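Long-range contacts in inorganic pyrophosphatase (Neisseria gonorrhoeae, PDB 5TEA), which probably catalyses the magnesium-dependent hydrolysis of inorganic diphosphate to two phosphate ions, as a homohexamer: residues 104-109 with 160-165; 59-64 with 144-149. All coordinates share one frame; numbering follows the deposited sequence.

In the fold
Along the chain the four segments interleave: the 59-64 loop, the end of strand 94-107, the end of helix 137-149 and then strand 159-165. Contact 1 pairs the two strands at one side of the mixed sheet, and contact 2 seats the 59-64 loop against helix 137-149; their centres lie about 13 Å apart. Helix and final strand follow each other in the chain and are tied by Asn148 OD1 to Val161 N and Glu144 OE1 to Trp164 NE1, while the Phe105 ring packs on the backbone of Phe147. Tyr150, a predicted substrate-binding residue, lies near both contacts. Contact 2 also reaches a second subunit, so the helix connects the sheet with the oligomer interface.

Contact 1: 104-109 with 160-165; sequences KFVDDG and KVESWG
Strands 104-107 and 160-165 run antiparallel, with Phe105 and Val161 facing each other as a non-hydrogen-bonded pair (CA-CA 4.5 Å) and Val106 and Lys160 as a hydrogen-bonded pair whose N-H groups each reach the other's O at 3.0 Å. Beyond them the register slips by one residue. Lys104 takes two partners, its O accepting from Glu162 N at 2.8 Å and its N giving a more bent bond (143° at the hydrogen) to Ser163 O. The extra residue, Glu162, makes a beta bulge in strand 159-165, on the flank of the curled sheet that forms the OB-like barrel of family I soluble pyrophosphatases. Phe105, with CG trans to the backbone N (chi1 -174°), lays its ring alongside the Lys160-Val161 backbone, on the same face of the sheet as the Val161 side chain: CD1 comes within 3.2 Å of Lys160 O and meets Val161 CG2 at 3.7 Å. This ring also packs on Tyr150, a predicted substrate-binding residue. On the other face, the folded Glu162 chain passes obliquely over Val106, OE2 lying 3.5 Å from CG2. The start of the Lys104 chain rests on the Ser163 hydroxyl (CG to OG 3.5 Å), while two further bends carry NZ away to a salt bridge with Asp113.

Contact 2: 59-64 with 144-149; sequences FAKPTN and EFHFNH
With CG trans to the backbone N (chi1 174°), the His146 side chain reaches straight out from the helix into the curve of the 59-64 loop, while Lys61, bent at chi2 and again at chi3, curls round to meet it. Lys61 NZ donates to NE2 of His146 at 2.9 Å, almost exactly in the imidazole plane, and the two side chains cross at about a right angle. NE2 serves as acceptor here, which is consistent with a neutral imidazole; the nearby ammonium would be expected to disfavour a second proton. At the same rim, CE1 points at Phe59 O, 3.2 Å away near the ring plane, while Ala60 O approaches CE1 obliquely at 3.4 Å. Pro62 covers one face of the imidazole in a CH-pi contact, CD standing 3.5 Å from the ring centroid and only 9° off its normal. The histidine thus holds the loop between strands 48-54 and 64-67 against the last turns of helix 137-149. Within the helix, the CD2 edge of His146 in turn sits over the ring face of Phe147. Lys61 has a second aromatic partner: it makes a cation-pi contact with Tyr150, predicted to bind substrate. Farther along, the backbone carbonyl of His149 lies against the Phe59 ring, its carbon above one face and its O 3.3 Å from CZ. Phe59 also meets Phe145 of a second subunit edge-to-face, and Phe145 here meets that subunit's Phe59 in the same manner.

Contact 1: 104-109 with 160-165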
ATOM      1  N   LYS B 104       3.114  30.808   8.090  1.00 14.77           N
ATOM      2  CA  LYS B 104       4.228  31.741   7.991  1.00 15.71           C
ATOM      3  C   LYS B 104       5.501  31.052   8.460  1.00 18.81           C
ATOM      4  O   LYS B 104       5.554  30.522   9.574  1.00 23.21           O
ATOM      5  CB  LYS B 104       3.973  32.993   8.832  1.00 16.59           C
ATOM      6  CG  LYS B 104       2.783  33.803   8.346  1.00 30.44           C
ATOM      7  CD  LYS B 104       3.070  34.467   7.012  1.00 33.48           C
ATOM      8  CE  LYS B 104       4.080  35.599   7.171  1.00 31.17           C
ATOM      9  NZ  LYS B 104       4.288  36.395   5.928  1.00 30.27           N
ATOM     10  N   PHE B 105       6.536  31.081   7.625  1.00 17.57           N
ATOM     11  CA  PHE B 105       7.651  30.163   7.818  1.00 19.00           C
ATOM     12  C   PHE B 105       8.939  30.833   7.379  1.00 20.77           C
ATOM     13  O   PHE B 105       8.981  31.523   6.357  1.00 21.07           O
ATOM     14  CB  PHE B 105       7.409  28.874   7.032  1.00 20.94           C
ATOM     15  CG  PHE B 105       8.427  27.793   7.271  1.00 17.80           C
ATOM     16  CD1 PHE B 105       8.577  27.217   8.522  1.00 17.53           C
ATOM     17  CD2 PHE B 105       9.194  27.321   6.222  1.00 19.41           C
ATOM     18  CE1 PHE B 105       9.521  26.204   8.730  1.00 21.25           C
ATOM     19  CE2 PHE B 105      10.129  26.296   6.407  1.00 21.04           C
ATOM     20  CZ  PHE B 105      10.287  25.739   7.664  1.00 20.82           C
ATOM     21  N   VAL B 106       9.991  30.610   8.155  1.00 20.13           N
ATOM     22  CA  VAL B 106      11.313  31.121   7.848  1.00 19.45           C
ATOM     23  C   VAL B 106      12.227  29.922   7.688  1.00 23.70           C
ATOM     24  O   VAL B 106      12.250  29.032   8.548  1.00 23.85           O
ATOM     25  CB  VAL B 106      11.819  32.081   8.940  1.00 22.06           C
ATOM     26  CG1 VAL B 106      13.259  32.492   8.660  1.00 25.35           C
ATOM     27  CG2 VAL B 106      10.903  33.313   8.998  1.00 21.25           C
ATOM     28  N   ASP B 107      12.949  29.888   6.577  1.00 19.58           N
ATOM     29  CA  ASP B 107      13.810  28.766   6.205  1.00 21.22           C
ATOM     30  C   ASP B 107      15.135  29.374   5.784  1.00 23.44           C
ATOM     31  O   ASP B 107      15.185  30.121   4.800  1.00 21.70           O
ATOM     32  CB  ASP B 107      13.178  27.962   5.063  1.00 27.93           C
ATOM     33  CG  ASP B 107      13.914  26.666   4.754  1.00 33.43           C
ATOM     34  OD1 ASP B 107      15.085  26.505   5.140  1.00 29.59           O
ATOM     35  OD2 ASP B 107      13.302  25.797   4.095  1.00 38.63           O
ATOM     36  N   ASP B 108      16.190  29.093   6.551  1.00 21.78           N
ATOM     37  CA  ASP B 108      17.555  29.509   6.210  1.00 23.24           C
ATOM     38  C   ASP B 108      17.676  31.026   6.057  1.00 24.23           C
ATOM     39  O   ASP B 108      18.409  31.529   5.199  1.00 25.41           O
ATOM     40  CB  ASP B 108      18.051  28.786   4.951  1.00 24.83           C
ATOM     41  CG  ASP B 108      19.564  28.838   4.806  1.00 31.02           C
ATOM     42  OD1 ASP B 108      20.284  28.762   5.838  1.00 25.58           O
ATOM     43  OD2 ASP B 108      20.044  28.942   3.656  1.00 26.00           O
ATOM     44  N   GLY B 109      17.017  31.768   6.941  1.00 24.61           N
ATOM     45  CA  GLY B 109      17.142  33.216   6.917  1.00 25.15           C
ATOM     46  C   GLY B 109      16.267  33.925   5.899  1.00 26.80           C
ATOM     47  O   GLY B 109      16.416  35.141   5.718  1.00 29.86           O
ATOM     48  N   LYS B 160      11.604  27.595  11.088  1.00 19.75           N
ATOM     49  CA  LYS B 160      10.736  28.082  12.155  1.00 23.58           C
ATOM     50  C   LYS B 160       9.383  28.489  11.607  1.00 21.03           C
ATOM     51  O   LYS B 160       9.293  29.404  10.783  1.00 18.63           O
ATOM     52  CB  LYS B 160      11.358  29.266  12.894  1.00 26.85           C
ATOM     53  CG  LYS B 160      10.499  29.791  14.036  1.00 29.78           C
ATOM     54  CD  LYS B 160      10.131  28.669  14.997  1.00 31.20           C
ATOM     55  CE  LYS B 160       9.446  29.204  16.256  1.00 37.98           C
ATOM     56  NZ  LYS B 160       9.005  28.087  17.154  1.00 44.20           N
ATOM     57  N   VAL B 161       8.338  27.845  12.110  1.00 18.16           N
ATOM     58  CA  VAL B 161       6.968  28.291  11.869  1.00 15.97           C
ATOM     59  C   VAL B 161       6.668  29.445  12.816  1.00 21.71           C
ATOM     60  O   VAL B 161       6.665  29.272  14.041  1.00 22.12           O
ATOM     61  CB  VAL B 161       5.966  27.146  12.061  1.00 19.65           C
ATOM     62  CG1 VAL B 161       4.536  27.687  11.885  1.00 19.16           C
ATOM     63  CG2 VAL B 161       6.274  25.978  11.086  1.00 20.39           C
ATOM     64  N   GLU B 162       6.429  30.630  12.246  1.00 18.27           N
ATOM     65  CA  GLU B 162       6.281  31.853  13.024  1.00 21.02           C
ATOM     66  C   GLU B 162       4.855  32.080  13.490  1.00 24.29           C
ATOM     67  O   GLU B 162       4.651  32.631  14.577  1.00 23.79           O
ATOM     68  CB  GLU B 162       6.718  33.064  12.201  1.00 23.33           C
ATOM     69  CG  GLU B 162       8.145  32.982  11.694  1.00 36.37           C
ATOM     70  CD  GLU B 162       9.181  33.217  12.786  1.00 45.42           C
ATOM     71  OE1 GLU B 162       8.804  33.364  13.966  1.00 48.41           O
ATOM     72  OE2 GLU B 162      10.383  33.260  12.461  1.00 45.53           O
ATOM     73  N   SER B 163       3.879  31.661  12.688  1.00 26.76           N
ATOM     74  CA  SER B 163       2.467  31.844  13.000  1.00 25.78           C
ATOM     75  C   SER B 163       1.651  31.129  11.941  1.00 23.93           C
ATOM     76  O   SER B 163       2.157  30.741  10.884  1.00 22.03           O
ATOM     77  CB  SER B 163       2.071  33.318  13.042  1.00 27.64           C
ATOM     78  OG  SER B 163       2.124  33.887  11.741  1.00 24.47           O
ATOM     79  N   TRP B 164       0.364  30.982  12.240  1.00 21.05           N
ATOM     80  CA  TRP B 164      -0.621  30.449  11.313  1.00 17.44           C
ATOM     81  C   TRP B 164      -1.589  31.574  10.993  1.00 19.67           C
ATOM     82  O   TRP B 164      -2.157  32.175  11.911  1.00 28.52           O
ATOM     83  CB  TRP B 164      -1.350  29.262  11.925  1.00 19.68           C
ATOM     84  CG  TRP B 164      -0.474  28.070  12.087  1.00 17.17           C
ATOM     85  CD1 TRP B 164       0.201  27.697  13.204  1.00 20.00           C
ATOM     86  CD2 TRP B 164      -0.194  27.078  11.094  1.00 13.55           C
ATOM     87  NE1 TRP B 164       0.885  26.520  12.975  1.00 20.71           N
ATOM     88  CE2 TRP B 164       0.664  26.126  11.685  1.00 17.14           C
ATOM     89  CE3 TRP B 164      -0.579  26.905   9.765  1.00 18.91           C
ATOM     90  CZ2 TRP B 164       1.132  25.023  10.998  1.00 17.15           C
ATOM     91  CZ3 TRP B 164      -0.112  25.801   9.082  1.00 19.98           C
ATOM     92  CH2 TRP B 164       0.732  24.876   9.696  1.00 21.05           C
ATOM     93  N   GLY B 165      -1.735  31.883   9.707  1.00 19.35           N
ATOM     94  CA  GLY B 165      -2.552  33.008   9.282  1.00 19.54           C
ATOM     95  C   GLY B 165      -3.816  32.526   8.603  1.00 21.09           C
ATOM     96  O   GLY B 165      -3.862  31.392   8.116  1.00 18.60           O
TER

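Contact 2: 59-64 with 144-149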
ATOM      1  N   PHE B  59      10.847  11.906   8.252  1.00 25.41           N
ATOM      2  CA  PHE B  59      10.340  13.218   7.864  1.00 19.77           C
ATOM      3  C   PHE B  59       9.567  13.160   6.546  1.00 19.58           C
ATOM      4  O   PHE B  59       9.699  14.043   5.695  1.00 22.51           O
ATOM      5  CB  PHE B  59      11.483  14.226   7.772  1.00 21.03           C
ATOM      6  CG  PHE B  59      12.183  14.482   9.083  1.00 19.40           C
ATOM      7  CD1 PHE B  59      11.452  14.673  10.248  1.00 25.55           C
ATOM      8  CD2 PHE B  59      13.574  14.513   9.155  1.00 20.41           C
ATOM      9  CE1 PHE B  59      12.079  14.922  11.450  1.00 22.70           C
ATOM     10  CE2 PHE B  59      14.214  14.764  10.364  1.00 22.86           C
ATOM     11  CZ  PHE B  59      13.469  14.956  11.517  1.00 22.55           C
ATOM     12  N   ALA B  60       8.739  12.134   6.364  1.00 21.32           N
ATOM     13  CA  ALA B  60       7.827  12.115   5.227  1.00 19.69           C
ATOM     14  C   ALA B  60       6.907  13.326   5.296  1.00 20.17           C
ATOM     15  O   ALA B  60       6.555  13.801   6.380  1.00 22.25           O
ATOM     16  CB  ALA B  60       6.993  10.832   5.212  1.00 23.13           C
ATOM     17  N   LYS B  61       6.543  13.850   4.132  1.00 20.26           N
ATOM     18  CA  LYS B  61       5.690  15.038   4.102  1.00 21.39           C
ATOM     19  C   LYS B  61       4.351  14.740   4.771  1.00 20.34           C
ATOM     20  O   LYS B  61       3.709  13.733   4.438  1.00 19.31           O
ATOM     21  CB  LYS B  61       5.448  15.512   2.667  1.00 21.94           C
ATOM     22  CG  LYS B  61       6.649  16.139   1.996  1.00 30.67           C
ATOM     23  CD  LYS B  61       7.128  17.384   2.750  1.00 40.89           C
ATOM     24  CE  LYS B  61       8.657  17.461   2.803  1.00 47.16           C
ATOM     25  NZ  LYS B  61       9.154  18.480   3.786  1.00 49.04           N
ATOM     26  N   PRO B  62       3.890  15.586   5.705  1.00 21.10           N
ATOM     27  CA  PRO B  62       2.607  15.310   6.371  1.00 19.74           C
ATOM     28  C   PRO B  62       1.392  15.671   5.535  1.00 20.65           C
ATOM     29  O   PRO B  62       0.289  15.197   5.850  1.00 20.82           O
ATOM     30  CB  PRO B  62       2.680  16.179   7.642  1.00 18.97           C
ATOM     31  CG  PRO B  62       3.568  17.339   7.239  1.00 19.23           C
ATOM     32  CD  PRO B  62       4.585  16.746   6.296  1.00 17.88           C
ATOM     33  N   THR B  63       1.545  16.511   4.508  1.00 16.67           N
ATOM     34  CA  THR B  63       0.481  16.834   3.560  1.00 17.24           C
ATOM     35  C   THR B  63       1.052  16.693   2.162  1.00 15.91           C
ATOM     36  O   THR B  63       2.255  16.547   1.991  1.00 14.54           O
ATOM     37  CB  THR B  63      -0.035  18.270   3.727  1.00 18.22           C
ATOM     38  OG1 THR B  63       0.958  19.175   3.220  1.00 17.24           O
ATOM     39  CG2 THR B  63      -0.297  18.580   5.206  1.00 17.60           C
ATOM     40  N   ASN B  64       0.193  16.774   1.149  1.00 15.29           N
ATOM     41  CA  ASN B  64       0.732  16.926  -0.195  1.00 13.67           C
ATOM     42  C   ASN B  64       1.442  18.271  -0.273  1.00 16.30           C
ATOM     43  O   ASN B  64       1.128  19.202   0.477  1.00 21.36           O
ATOM     44  CB  ASN B  64      -0.375  16.838  -1.247  1.00 12.78           C
ATOM     45  CG  ASN B  64      -1.204  15.589  -1.105  1.00 18.16           C
ATOM     46  OD1 ASN B  64      -0.765  14.484  -1.473  1.00 17.56           O
ATOM     47  ND2 ASN B  64      -2.418  15.745  -0.587  1.00 17.87           N
ATOM     48  N   GLU B 144       3.241  21.709  12.032  1.00 15.71           N
ATOM     49  CA  GLU B 144       4.178  22.651  12.634  1.00 20.71           C
ATOM     50  C   GLU B 144       5.438  21.935  13.088  1.00 21.30           C
ATOM     51  O   GLU B 144       6.556  22.397  12.828  1.00 18.23           O
ATOM     52  CB  GLU B 144       3.517  23.371  13.807  1.00 19.43           C
ATOM     53  CG  GLU B 144       4.385  24.468  14.423  1.00 26.95           C
ATOM     54  CD  GLU B 144       3.626  25.318  15.426  1.00 32.56           C
ATOM     55  OE1 GLU B 144       2.413  25.536  15.233  1.00 29.12           O
ATOM     56  OE2 GLU B 144       4.241  25.763  16.415  1.00 34.36           O
ATOM     57  N   PHE B 145       5.278  20.797  13.766  1.00 17.79           N
ATOM     58  CA  PHE B 145       6.458  20.070  14.229  1.00 21.83           C
ATOM     59  C   PHE B 145       7.319  19.633  13.056  1.00 17.17           C
ATOM     60  O   PHE B 145       8.557  19.750  13.103  1.00 21.68           O
ATOM     61  CB  PHE B 145       6.059  18.856  15.072  1.00 19.69           C
ATOM     62  CG  PHE B 145       7.250  18.116  15.658  1.00 21.06           C
ATOM     63  CD1 PHE B 145       7.965  17.203  14.891  1.00 19.44           C
ATOM     64  CD2 PHE B 145       7.659  18.355  16.965  1.00 22.48           C
ATOM     65  CE1 PHE B 145       9.065  16.548  15.414  1.00 20.18           C
ATOM     66  CE2 PHE B 145       8.761  17.690  17.503  1.00 21.82           C
ATOM     67  CZ  PHE B 145       9.459  16.783  16.723  1.00 23.39           C
ATOM     68  N   HIS B 146       6.685  19.103  12.008  1.00 15.11           N
ATOM     69  CA  HIS B 146       7.414  18.661  10.828  1.00 19.79           C
ATOM     70  C   HIS B 146       8.308  19.770  10.296  1.00 20.42           C
ATOM     71  O   HIS B 146       9.510  19.577  10.096  1.00 19.00           O
ATOM     72  CB  HIS B 146       6.446  18.188   9.730  1.00 15.58           C
ATOM     73  CG  HIS B 146       7.137  17.859   8.441  1.00 15.80           C
ATOM     74  ND1 HIS B 146       7.774  16.655   8.220  1.00 18.58           N
ATOM     75  CD2 HIS B 146       7.357  18.606   7.334  1.00 16.24           C
ATOM     76  CE1 HIS B 146       8.323  16.664   7.017  1.00 21.75           C
ATOM     77  NE2 HIS B 146       8.098  17.844   6.466  1.00 19.49           N
ATOM     78  N   PHE B 147       7.729  20.937  10.033  1.00 17.19           N
ATOM     79  CA  PHE B 147       8.518  21.969   9.380  1.00 19.85           C
ATOM     80  C   PHE B 147       9.503  22.639  10.322  1.00 18.12           C
ATOM     81  O   PHE B 147      10.479  23.219   9.846  1.00 19.22           O
ATOM     82  CB  PHE B 147       7.586  22.998   8.708  1.00 17.05           C
ATOM     83  CG  PHE B 147       7.023  22.492   7.414  1.00 16.17           C
ATOM     84  CD1 PHE B 147       7.817  22.444   6.276  1.00 21.00           C
ATOM     85  CD2 PHE B 147       5.725  21.985   7.349  1.00 14.17           C
ATOM     86  CE1 PHE B 147       7.334  21.919   5.072  1.00 22.60           C
ATOM     87  CE2 PHE B 147       5.235  21.449   6.145  1.00 16.48           C
ATOM     88  CZ  PHE B 147       6.029  21.437   5.009  1.00 23.09           C
ATOM     89  N   ASN B 148       9.277  22.566  11.639  1.00 16.84           N
ATOM     90  CA  ASN B 148      10.252  23.059  12.609  1.00 17.06           C
ATOM     91  C   ASN B 148      11.460  22.137  12.744  1.00 18.62           C
ATOM     92  O   ASN B 148      12.512  22.577  13.228  1.00 20.15           O
ATOM     93  CB  ASN B 148       9.599  23.211  13.993  1.00 17.15           C
ATOM     94  CG  ASN B 148       8.840  24.521  14.136  1.00 25.73           C
ATOM     95  OD1 ASN B 148       9.093  25.467  13.395  1.00 23.73           O
ATOM     96  ND2 ASN B 148       7.937  24.592  15.117  1.00 18.85           N
ATOM     97  N   HIS B 149      11.346  20.885  12.311  1.00 18.18           N
ATOM     98  CA  HIS B 149      12.382  19.905  12.611  1.00 19.67           C
ATOM     99  C   HIS B 149      12.910  19.104  11.421  1.00 25.79           C
ATOM    100  O   HIS B 149      13.812  18.276  11.614  1.00 21.81           O
ATOM    101  CB  HIS B 149      11.850  18.930  13.668  1.00 20.40           C
ATOM    102  CG  HIS B 149      11.637  19.563  15.006  1.00 24.52           C
ATOM    103  ND1 HIS B 149      12.673  19.795  15.884  1.00 27.93           N
ATOM    104  CD2 HIS B 149      10.520  20.043  15.603  1.00 24.92           C
ATOM    105  CE1 HIS B 149      12.198  20.372  16.976  1.00 29.12           C
ATOM    106  NE2 HIS B 149      10.895  20.535  16.831  1.00 27.60           N
TER